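Local coordinates for protein MlnD (Bacillus methylotrophicus, PDB 5IL5) that forms the dehydratase domain of a macrolactin trans-AT polyketide synthase and probably removes water from carrier-bound beta-hydroxyacyl intermediates, at residues L32-S37 and F48-V52; F71-M77 and L96-M102; I165-Y171 and L185-C191. All blocks are in the same frame, centred on the assembly; numbering follows the deposited sequence.

Interaction 1. Residues L32-S37 and F48-V52; sequences LHPYIS and FLINV
The carbonyl O of Tyr35 is gripped twice by the facing segment: Asn51 N donates to it over 3.0 Å, and the CA-H of Ile50 adds a weaker contact, CA to O 3.3 Å. The partner bond runs from Ser37 N to Leu49 O at 3.0 Å, and OG of Ser37 rests against CD2 of Leu49, 3.4 Å away. Between the two bonds, Ile36 and Ile50 form a non-hydrogen-bonded antiparallel pair, the register of a beta hairpin. Their side chains share a face of the sheet, CG1 of Ile36 lying 4.0 Å from CD1 of Ile50. The CG2 branch of Ile36, placed anti to the main-chain N, meets CB of Phe48 at 3.6 Å. CD1 of Leu32 arrives at the edge of that phenyl ring, 3.6 Å from CD2 of Phe48. Ahead of the strand, a type I turn from His33 to Ile36 is stiffened by Tyr35 N donating to ND1 of His33 at 3.0 Å. NE2 of His33 bonds to Glu76 on helix 74-86, Leu32 and Phe48 touch Met84 of that helix, and strand 111-117 pairs with strand 46-50 on its other side, leaving 36-39 outermost within this chain in the predicted N-terminal hotdog fold.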
loop_
_atom_site.group_PDB
_atom_site.type_symbol
_atom_site.label_atom_id
_atom_site.label_comp_id
_atom_site.label_asym_id
_atom_site.label_seq_id
_atom_site.Cartn_x
_atom_site.Cartn_y
_atom_site.Cartn_z
ATOM N N LEU A 32 3.935 7.765 -2.920
ATOM C CA LEU A 32 3.030 8.415 -1.985
ATOM C C LEU A 32 3.575 9.745 -1.473
ATOM O O LEU A 32 2.796 10.586 -1.012
ATOM C CB LEU A 32 2.746 7.485 -0.808
ATOM C CG LEU A 32 2.009 6.193 -1.149
ATOM C CD1 LEU A 32 2.107 5.204 -0.001
ATOM C CD2 LEU A 32 0.559 6.512 -1.453
ATOM N N HIS A 33 4.883 9.962 -1.552
ATOM C CA HIS A 33 5.507 11.135 -0.954
ATOM C C HIS A 33 6.974 11.153 -1.382
ATOM O O HIS A 33 7.527 10.101 -1.710
ATOM C CB HIS A 33 5.363 11.098 0.577
ATOM C CG HIS A 33 5.976 12.246 1.317
ATOM N ND1 HIS A 33 7.312 12.311 1.649
ATOM C CD2 HIS A 33 5.405 13.354 1.843
ATOM C CE1 HIS A 33 7.538 13.419 2.335
ATOM N NE2 HIS A 33 6.397 14.070 2.462
ATOM N N PRO A 34 7.616 12.327 -1.408
ATOM C CA PRO A 34 9.032 12.364 -1.817
ATOM C C PRO A 34 9.925 11.379 -1.069
ATOM O O PRO A 34 10.951 10.951 -1.616
ATOM C CB PRO A 34 9.444 13.818 -1.534
ATOM C CG PRO A 34 8.170 14.587 -1.297
ATOM C CD PRO A 34 7.008 13.664 -1.503
ATOM N N TYR A 35 9.580 11.020 0.168
ATOM C CA TYR A 35 10.342 10.051 0.939
ATOM C C TYR A 35 9.626 8.719 1.114
ATOM O O TYR A 35 10.212 7.798 1.689
ATOM C CB TYR A 35 10.687 10.607 2.329
ATOM C CG TYR A 35 11.199 12.031 2.368
ATOM C CD1 TYR A 35 12.133 12.490 1.448
ATOM C CD2 TYR A 35 10.788 12.901 3.367
ATOM C CE1 TYR A 35 12.610 13.786 1.503
ATOM C CE2 TYR A 35 11.263 14.192 3.429
ATOM C CZ TYR A 35 12.174 14.629 2.498
ATOM O OH TYR A 35 12.647 15.915 2.562
ATOM N N ILE A 36 8.385 8.587 0.649
ATOM C CA ILE A 36 7.607 7.357 0.802
ATOM C C ILE A 36 7.188 6.885 -0.585
ATOM O O ILE A 36 6.478 7.601 -1.301
ATOM C CB ILE A 36 6.382 7.557 1.716
ATOM C CG1 ILE A 36 6.810 8.116 3.084
ATOM C CG2 ILE A 36 5.602 6.260 1.877
ATOM C CD1 ILE A 36 5.649 8.610 3.939
ATOM N N SER A 37 7.630 5.685 -0.965
ATOM C CA SER A 37 7.380 5.200 -2.316
ATOM C C SER A 37 6.064 4.442 -2.440
ATOM O O SER A 37 5.385 4.557 -3.466
ATOM C CB SER A 37 8.540 4.316 -2.787
ATOM O OG SER A 37 8.633 3.118 -2.043
ATOM N N PHE A 48 4.876 1.527 5.598
ATOM C CA PHE A 48 5.204 2.109 4.306
ATOM C C PHE A 48 6.692 1.944 4.030
ATOM O O PHE A 48 7.506 1.858 4.951
ATOM C CB PHE A 48 4.867 3.607 4.244
ATOM C CG PHE A 48 3.424 3.944 4.506
ATOM C CD1 PHE A 48 2.938 4.052 5.797
ATOM C CD2 PHE A 48 2.571 4.221 3.455
ATOM C CE1 PHE A 48 1.619 4.389 6.030
ATOM C CE2 PHE A 48 1.253 4.558 3.684
ATOM C CZ PHE A 48 0.780 4.645 4.970
ATOM N N LEU A 49 7.040 1.918 2.745
ATOM C CA LEU A 49 8.428 1.808 2.304
ATOM C C LEU A 49 9.037 3.201 2.131
ATOM O O LEU A 49 8.487 4.041 1.411
ATOM C CB LEU A 49 8.492 1.036 0.987
ATOM C CG LEU A 49 9.836 0.455 0.548
ATOM C CD1 LEU A 49 9.579 -0.596 -0.510
ATOM C CD2 LEU A 49 10.792 1.502 0.026
ATOM N N ILE A 50 10.168 3.442 2.781
ATOM C CA ILE A 50 10.876 4.714 2.682
ATOM C C ILE A 50 11.955 4.593 1.615
ATOM O O ILE A 50 12.690 3.599 1.568
ATOM C CB ILE A 50 11.506 5.099 4.036
ATOM C CG1 ILE A 50 10.454 5.177 5.148
ATOM C CG2 ILE A 50 12.294 6.410 3.911
ATOM C CD1 ILE A 50 9.747 6.502 5.263
ATOM N N ASN A 51 12.096 5.625 0.785
ATOM C CA ASN A 51 13.178 5.654 -0.196
ATOM C C ASN A 51 13.636 7.095 -0.356
ATOM O O ASN A 51 12.925 7.913 -0.946
ATOM C CB ASN A 51 12.749 5.058 -1.535
ATOM C CG ASN A 51 13.878 5.051 -2.542
ATOM O OD1 ASN A 51 15.059 5.131 -2.168
ATOM N ND2 ASN A 51 13.535 4.903 -3.820
ATOM N N VAL A 52 14.828 7.394 0.161
ATOM C CA VAL A 52 15.457 8.702 0.044
ATOM C C VAL A 52 16.744 8.637 -0.769
ATOM O O VAL A 52 17.566 9.550 -0.697
ATOM C CB VAL A 52 15.727 9.319 1.430
ATOM C CG1 VAL A 52 14.423 9.616 2.144
ATOM C CG2 VAL A 52 16.616 8.408 2.259
#

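Interaction 2. Residues F71-M77 and L96-M102; sequences FLSQIEM and LSFREPM
The ring of Phe98 is the largest single contributor to the apolar packing. CD2 of Leu72 sits oblique to the ring plane, 3.9 Å from CZ of Phe98, and the two side chains cross at about a right angle, while CG1 of Ile75 stands more distantly at the ring edge. That same CG1, kept beside the backbone N by a chi1 of -59°, turns its CH2 to CD2 of Leu96 at 3.6 Å. Farther along, the Phe71 ring runs beside Pro101 and in the same direction, CE1 of Phe71 lying 3.8 Å from CB of Pro101. In the predicted N-terminal hotdog fold, where a long helix is wrapped by antiparallel strands, the turn leading into helix 74-86 and the first residues of that helix pack on the end of strand 92-98 and the residues after it; the strand is itself bonded to strands 134-140 and 239-245. Polar groups enter through Gln74. Its amide plane is almost perpendicular to the Phe98 ring, with NE2 at the ring edge, 4.0 Å from CE2 of Phe98. NE2 of Gln74 also has a weak bond to O of Phe71 (2.7 Å), which may favour this amide orientation, and OE1 has a weak bond to Ser136. Sulfur-bearing chains close the far end. CE of Met102 lies 3.6 Å from CD of Gln74, and the extended Met77 and Met102 meet tip to tip, SD of Met77 being 4.1 Å from CE of Met102.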
loop_
_atom_site.group_PDB
_atom_site.type_symbol
_atom_site.label_atom_id
_atom_site.label_comp_id
_atom_site.label_asym_id
_atom_site.label_seq_id
_atom_site.Cartn_x
_atom_site.Cartn_y
_atom_site.Cartn_z
ATOM N N PHE A 71 18.787 14.055 10.198
ATOM C CA PHE A 71 18.009 13.430 11.259
ATOM C C PHE A 71 16.553 13.867 11.218
ATOM O O PHE A 71 15.645 13.036 11.110
ATOM C CB PHE A 71 18.616 13.764 12.623
ATOM C CG PHE A 71 19.924 13.096 12.881
ATOM C CD1 PHE A 71 19.965 11.741 13.148
ATOM C CD2 PHE A 71 21.108 13.813 12.880
ATOM C CE1 PHE A 71 21.159 11.107 13.394
ATOM C CE2 PHE A 71 22.312 13.179 13.123
ATOM C CZ PHE A 71 22.336 11.822 13.382
ATOM N N LEU A 72 16.312 15.175 11.314
ATOM C CA LEU A 72 14.979 15.657 11.649
ATOM C C LEU A 72 13.985 15.535 10.501
ATOM O O LEU A 72 12.775 15.593 10.742
ATOM C CB LEU A 72 15.062 17.115 12.104
ATOM C CG LEU A 72 15.875 17.385 13.379
ATOM C CD1 LEU A 72 15.697 18.816 13.864
ATOM C CD2 LEU A 72 15.533 16.397 14.488
ATOM N N SER A 73 14.447 15.322 9.270
ATOM C CA SER A 73 13.506 15.124 8.176
ATOM C C SER A 73 12.679 13.863 8.355
ATOM O O SER A 73 11.680 13.678 7.652
ATOM C CB SER A 73 14.245 15.064 6.842
ATOM O OG SER A 73 14.557 16.361 6.368
ATOM N N GLN A 74 13.084 12.987 9.270
ATOM C CA GLN A 74 12.291 11.812 9.598
ATOM C C GLN A 74 10.945 12.194 10.195
ATOM O O GLN A 74 9.986 11.419 10.108
ATOM C CB GLN A 74 13.089 10.943 10.557
ATOM C CG GLN A 74 14.301 10.357 9.890
ATOM C CD GLN A 74 15.276 9.755 10.866
ATOM O OE1 GLN A 74 15.030 8.699 11.442
ATOM N NE2 GLN A 74 16.408 10.419 11.043
ATOM N N ILE A 75 10.852 13.372 10.816
ATOM C CA ILE A 75 9.560 13.838 11.307
ATOM C C ILE A 75 8.576 13.960 10.153
ATOM O O ILE A 75 7.402 13.588 10.279
ATOM C CB ILE A 75 9.708 15.174 12.062
ATOM C CG1 ILE A 75 10.667 15.039 13.253
ATOM C CG2 ILE A 75 8.342 15.641 12.540
ATOM C CD1 ILE A 75 10.933 16.360 13.980
ATOM N N GLU A 76 9.033 14.483 9.012
ATOM C CA GLU A 76 8.184 14.528 7.823
ATOM C C GLU A 76 7.764 13.125 7.391
ATOM O O GLU A 76 6.610 12.909 7.005
ATOM C CB GLU A 76 8.908 15.265 6.695
ATOM C CG GLU A 76 8.144 15.340 5.376
ATOM C CD GLU A 76 6.853 16.117 5.481
ATOM O OE1 GLU A 76 6.685 16.873 6.461
ATOM O OE2 GLU A 76 6.017 15.982 4.562
ATOM N N MET A 77 8.682 12.156 7.449
ATOM C CA MET A 77 8.313 10.778 7.131
ATOM C C MET A 77 7.174 10.303 8.023
ATOM O O MET A 77 6.192 9.719 7.548
ATOM C CB MET A 77 9.516 9.844 7.293
ATOM C CG MET A 77 10.640 10.045 6.303
ATOM S SD MET A 77 12.130 9.128 6.746
ATOM C CE MET A 77 13.240 9.770 5.517
ATOM N N LEU A 96 9.672 12.028 20.670
ATOM C CA LEU A 96 10.506 11.563 19.575
ATOM C C LEU A 96 11.839 11.069 20.120
ATOM O O LEU A 96 12.423 11.678 21.021
ATOM C CB LEU A 96 10.736 12.677 18.558
ATOM C CG LEU A 96 9.493 13.313 17.933
ATOM C CD1 LEU A 96 8.935 14.432 18.812
ATOM C CD2 LEU A 96 9.829 13.846 16.553
ATOM N N SER A 97 12.310 9.944 19.587
ATOM C CA SER A 97 13.555 9.329 20.032
ATOM C C SER A 97 14.387 8.961 18.813
ATOM O O SER A 97 13.930 8.199 17.958
ATOM C CB SER A 97 13.273 8.090 20.884
ATOM O OG SER A 97 14.479 7.516 21.339
ATOM N N PHE A 98 15.602 9.496 18.730
ATOM C CA PHE A 98 16.517 9.206 17.633
ATOM C C PHE A 98 17.637 8.313 18.149
ATOM O O PHE A 98 18.369 8.696 19.067
ATOM C CB PHE A 98 17.067 10.496 17.026
ATOM C CG PHE A 98 16.013 11.338 16.357
ATOM C CD1 PHE A 98 15.183 12.168 17.098
ATOM C CD2 PHE A 98 15.834 11.279 14.985
ATOM C CE1 PHE A 98 14.212 12.932 16.476
ATOM C CE2 PHE A 98 14.867 12.042 14.366
ATOM C CZ PHE A 98 14.056 12.866 15.112
ATOM N N ARG A 99 17.770 7.130 17.553
ATOM C CA ARG A 99 18.684 6.106 18.043
ATOM C C ARG A 99 19.846 5.794 17.115
ATOM O O ARG A 99 20.927 5.457 17.600
ATOM C CB ARG A 99 17.907 4.815 18.318
ATOM C CG ARG A 99 17.090 4.894 19.588
ATOM C CD ARG A 99 16.121 3.748 19.720
ATOM N NE ARG A 99 16.753 2.445 19.549
ATOM C CZ ARG A 99 16.157 1.297 19.847
ATOM N NH1 ARG A 99 14.925 1.292 20.342
ATOM N NH2 ARG A 99 16.795 0.156 19.652
ATOM N N GLU A 100 19.657 5.875 15.804
ATOM C CA GLU A 100 20.729 5.591 14.864
ATOM C C GLU A 100 20.649 6.561 13.696
ATOM O O GLU A 100 19.551 6.981 13.308
ATOM C CB GLU A 100 20.667 4.148 14.330
ATOM C CG GLU A 100 20.975 3.072 15.369
ATOM C CD GLU A 100 22.413 3.117 15.876
ATOM O OE1 GLU A 100 23.277 3.705 15.178
ATOM O OE2 GLU A 100 22.674 2.561 16.970
ATOM N N PRO A 101 21.790 6.947 13.127
ATOM C CA PRO A 101 21.774 7.740 11.897
ATOM C C PRO A 101 21.507 6.885 10.670
ATOM O O PRO A 101 21.845 5.700 10.613
ATOM C CB PRO A 101 23.183 8.338 11.847
ATOM C CG PRO A 101 24.020 7.347 12.564
ATOM C CD PRO A 101 23.155 6.792 13.659
ATOM N N MET A 102 20.887 7.514 9.672
ATOM C CA MET A 102 20.623 6.857 8.395
ATOM C C MET A 102 21.882 6.951 7.543
ATOM O O MET A 102 22.035 7.823 6.684
ATOM C CB MET A 102 19.429 7.492 7.695
ATOM C CG MET A 102 18.103 7.270 8.408
ATOM S SD MET A 102 16.685 7.802 7.430
ATOM C CE MET A 102 15.333 7.146 8.414
#

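Interaction 3. Residues I165-Y171 and L185-C191; sequences IPHEAFY and LKAAEHC
A short edge strand leading straight into a helix is joined here to the neighbouring strand of the predicted C-terminal hotdog fold. Ile165 and Cys191 make an antiparallel hydrogen-bonded pair: Ile165 N donates to Cys191 O at 2.7 Å, and Cys191 N returns a bond to Ile165 O at 2.9 Å. Pro166, opposite His190, is the N-cap residue, and from it helix 167-171 sets off at 81° to strand 188-191. On its other side that strand carries a classic beta bulge, with Glu189 and His190 both facing Lys201 of strand 197-202.

Two side chains of the helix fasten it to the strand through polar atoms. The His167 ring, swung anti to its own main-chain nitrogen, hands ND1 to Ala188 O at 2.9 Å, with the acceptor in the ring plane. Tyr171 reaches farther, and its OH accepts Ala188 N at 3.1 Å. Main-chain N and O of one alanine are thus both engaged by helix side chains, while the Tyr171 OH is held a second time by Gln223 of helix 215-229.

Aliphatic and aromatic groups fill in around these bonds. Lys186, its chain extended, slides past Tyr171 in the opposite direction and lays CG over the ring centre, 3.9 Å from the centroid and 12° off the normal, a CH-pi contact. The opposite face of the Tyr171 ring receives the edge of Phe170. CB of Ala188 and CB of Cys191 approach the Phe170 ring obliquely, the latter 3.6 Å from CD1 of Phe170. Cys191 SG, anti to its backbone N, makes an oblique sulfur-aromatic contact, 4.8 Å from the Phe170 centroid.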
loop_
_atom_site.group_PDB
_atom_site.type_symbol
_atom_site.label_atom_id
_atom_site.label_comp_id
_atom_site.label_asym_id
_atom_site.label_seq_id
_atom_site.Cartn_x
_atom_site.Cartn_y
_atom_site.Cartn_z
ATOM N N ILE A 165 25.771 37.462 11.336
ATOM C CA ILE A 165 26.790 36.597 10.738
ATOM C C ILE A 165 26.344 36.212 9.330
ATOM O O ILE A 165 25.208 35.747 9.158
ATOM C CB ILE A 165 27.029 35.362 11.599
ATOM C CG1 ILE A 165 27.702 35.751 12.915
ATOM C CG2 ILE A 165 27.894 34.343 10.860
ATOM C CD1 ILE A 165 26.843 35.583 14.146
ATOM N N PRO A 166 27.187 36.388 8.314
ATOM C CA PRO A 166 26.787 36.014 6.952
ATOM C C PRO A 166 26.701 34.504 6.772
ATOM O O PRO A 166 27.253 33.715 7.541
ATOM C CB PRO A 166 27.893 36.613 6.075
ATOM C CG PRO A 166 29.017 36.914 7.002
ATOM C CD PRO A 166 28.404 37.214 8.317
ATOM N N HIS A 167 25.969 34.118 5.725
ATOM C CA HIS A 167 25.767 32.716 5.369
ATOM C C HIS A 167 27.050 31.884 5.402
ATOM O O HIS A 167 27.091 30.805 6.005
ATOM C CB HIS A 167 25.126 32.672 3.982
ATOM C CG HIS A 167 25.366 31.398 3.232
ATOM N ND1 HIS A 167 24.490 30.335 3.271
ATOM C CD2 HIS A 167 26.373 31.025 2.408
ATOM C CE1 HIS A 167 24.952 29.358 2.509
ATOM N NE2 HIS A 167 26.092 29.751 1.973
ATOM N N GLU A 168 28.098 32.359 4.725
ATOM C CA GLU A 168 29.338 31.590 4.609
ATOM C C GLU A 168 29.991 31.379 5.973
ATOM O O GLU A 168 30.434 30.271 6.299
ATOM C CB GLU A 168 30.284 32.299 3.634
ATOM C CG GLU A 168 31.247 31.387 2.866
ATOM C CD GLU A 168 32.005 32.130 1.778
ATOM O OE1 GLU A 168 32.557 33.216 2.073
ATOM O OE2 GLU A 168 32.024 31.633 0.624
ATOM N N ALA A 169 30.066 32.435 6.784
ATOM C CA ALA A 169 30.704 32.315 8.092
ATOM C C ALA A 169 29.896 31.415 9.018
ATOM O O ALA A 169 30.463 30.642 9.799
ATOM C CB ALA A 169 30.877 33.698 8.713
ATOM N N PHE A 170 28.572 31.517 8.961
ATOM C CA PHE A 170 27.728 30.693 9.815
ATOM C C PHE A 170 28.037 29.208 9.638
ATOM O O PHE A 170 28.192 28.472 10.621
ATOM C CB PHE A 170 26.254 30.980 9.525
ATOM C CG PHE A 170 25.322 30.084 10.266
ATOM C CD1 PHE A 170 25.111 30.263 11.619
ATOM C CD2 PHE A 170 24.673 29.051 9.621
ATOM C CE1 PHE A 170 24.262 29.431 12.315
ATOM C CE2 PHE A 170 23.820 28.213 10.310
ATOM C CZ PHE A 170 23.613 28.401 11.659
ATOM N N TYR A 171 28.124 28.741 8.388
ATOM C CA TYR A 171 28.330 27.316 8.150
ATOM C C TYR A 171 29.778 26.902 8.352
ATOM O O TYR A 171 30.036 25.757 8.740
ATOM C CB TYR A 171 27.861 26.935 6.747
ATOM C CG TYR A 171 26.358 26.890 6.651
ATOM C CD1 TYR A 171 25.646 25.839 7.210
ATOM C CD2 TYR A 171 25.648 27.903 6.026
ATOM C CE1 TYR A 171 24.279 25.795 7.141
ATOM C CE2 TYR A 171 24.276 27.865 5.953
ATOM C CZ TYR A 171 23.595 26.808 6.510
ATOM O OH TYR A 171 22.225 26.763 6.437
ATOM N N LEU A 185 20.724 21.794 1.749
ATOM C CA LEU A 185 20.289 21.996 3.125
ATOM C C LEU A 185 20.853 23.276 3.734
ATOM O O LEU A 185 20.792 23.457 4.953
ATOM C CB LEU A 185 20.680 20.793 3.978
ATOM C CG LEU A 185 19.880 19.523 3.707
ATOM C CD1 LEU A 185 20.619 18.300 4.214
ATOM C CD2 LEU A 185 18.527 19.631 4.372
ATOM N N LYS A 186 21.395 24.168 2.906
ATOM C CA LYS A 186 21.973 25.426 3.373
ATOM C C LYS A 186 20.985 26.554 3.078
ATOM O O LYS A 186 21.090 27.276 2.086
ATOM C CB LYS A 186 23.325 25.663 2.713
ATOM C CG LYS A 186 24.422 24.786 3.275
ATOM C CD LYS A 186 25.786 25.263 2.838
ATOM C CE LYS A 186 26.832 24.198 3.063
ATOM N NZ LYS A 186 28.199 24.780 3.090
ATOM N N ALA A 187 20.000 26.690 3.966
ATOM C CA ALA A 187 18.965 27.704 3.834
ATOM C C ALA A 187 19.227 28.952 4.671
ATOM O O ALA A 187 18.545 29.962 4.473
ATOM C CB ALA A 187 17.609 27.106 4.221
ATOM N N ALA A 188 20.178 28.909 5.597
ATOM C CA ALA A 188 20.471 30.059 6.443
ATOM C C ALA A 188 21.147 31.166 5.636
ATOM O O ALA A 188 22.173 30.933 4.989
ATOM C CB ALA A 188 21.353 29.635 7.616
ATOM N N GLU A 189 20.564 32.367 5.669
ATOM C CA GLU A 189 21.168 33.532 5.031
ATOM C C GLU A 189 22.061 34.313 5.993
ATOM O O GLU A 189 23.146 34.754 5.602
ATOM C CB GLU A 189 20.090 34.456 4.452
ATOM C CG GLU A 189 19.384 33.918 3.206
ATOM C CD GLU A 189 18.734 35.016 2.391
ATOM O OE1 GLU A 189 18.498 36.109 2.948
ATOM O OE2 GLU A 189 18.460 34.786 1.192
ATOM N N HIS A 190 21.628 34.511 7.239
ATOM C CA HIS A 190 22.480 35.143 8.240
ATOM C C HIS A 190 21.948 34.799 9.628
ATOM O O HIS A 190 20.838 34.282 9.779
ATOM C CB HIS A 190 22.579 36.659 8.036
ATOM C CG HIS A 190 21.266 37.371 8.098
ATOM N ND1 HIS A 190 20.627 37.654 9.285
ATOM C CD2 HIS A 190 20.474 37.864 7.116
ATOM C CE1 HIS A 190 19.498 38.293 9.033
ATOM N NE2 HIS A 190 19.382 38.433 7.724
ATOM N N CYS A 191 22.764 35.095 10.640
ATOM C CA CYS A 191 22.547 34.615 12.002
ATOM C C CYS A 191 22.796 35.727 13.016
ATOM O O CYS A 191 23.776 36.468 12.899
ATOM C CB CYS A 191 23.474 33.421 12.269
ATOM S SG CYS A 191 23.599 32.840 13.967
#

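How the interactions relate
The three contacts follow one another along the chain, each closing before the next opens. Interactions 1 and 2 belong to the predicted N-terminal hotdog region and interaction 3 to the C-terminal one. The first two have centres about 14 Å apart and touch: Met77 of interaction 2 packs on Val52 and Ile50, so the hairpin of interaction 1 packs on helix 74-86, whose first turn belongs to interaction 2. Interaction 3 lies about 30 Å from interaction 1 and 23 Å from interaction 2, centre to centre, and touches neither. Strand 92-98 of interaction 2 pairs with strand 239-245, so the two halves meet near it, while strands 36-39 and 165-166 are the outermost strands within this chain of the double-hotdog domain.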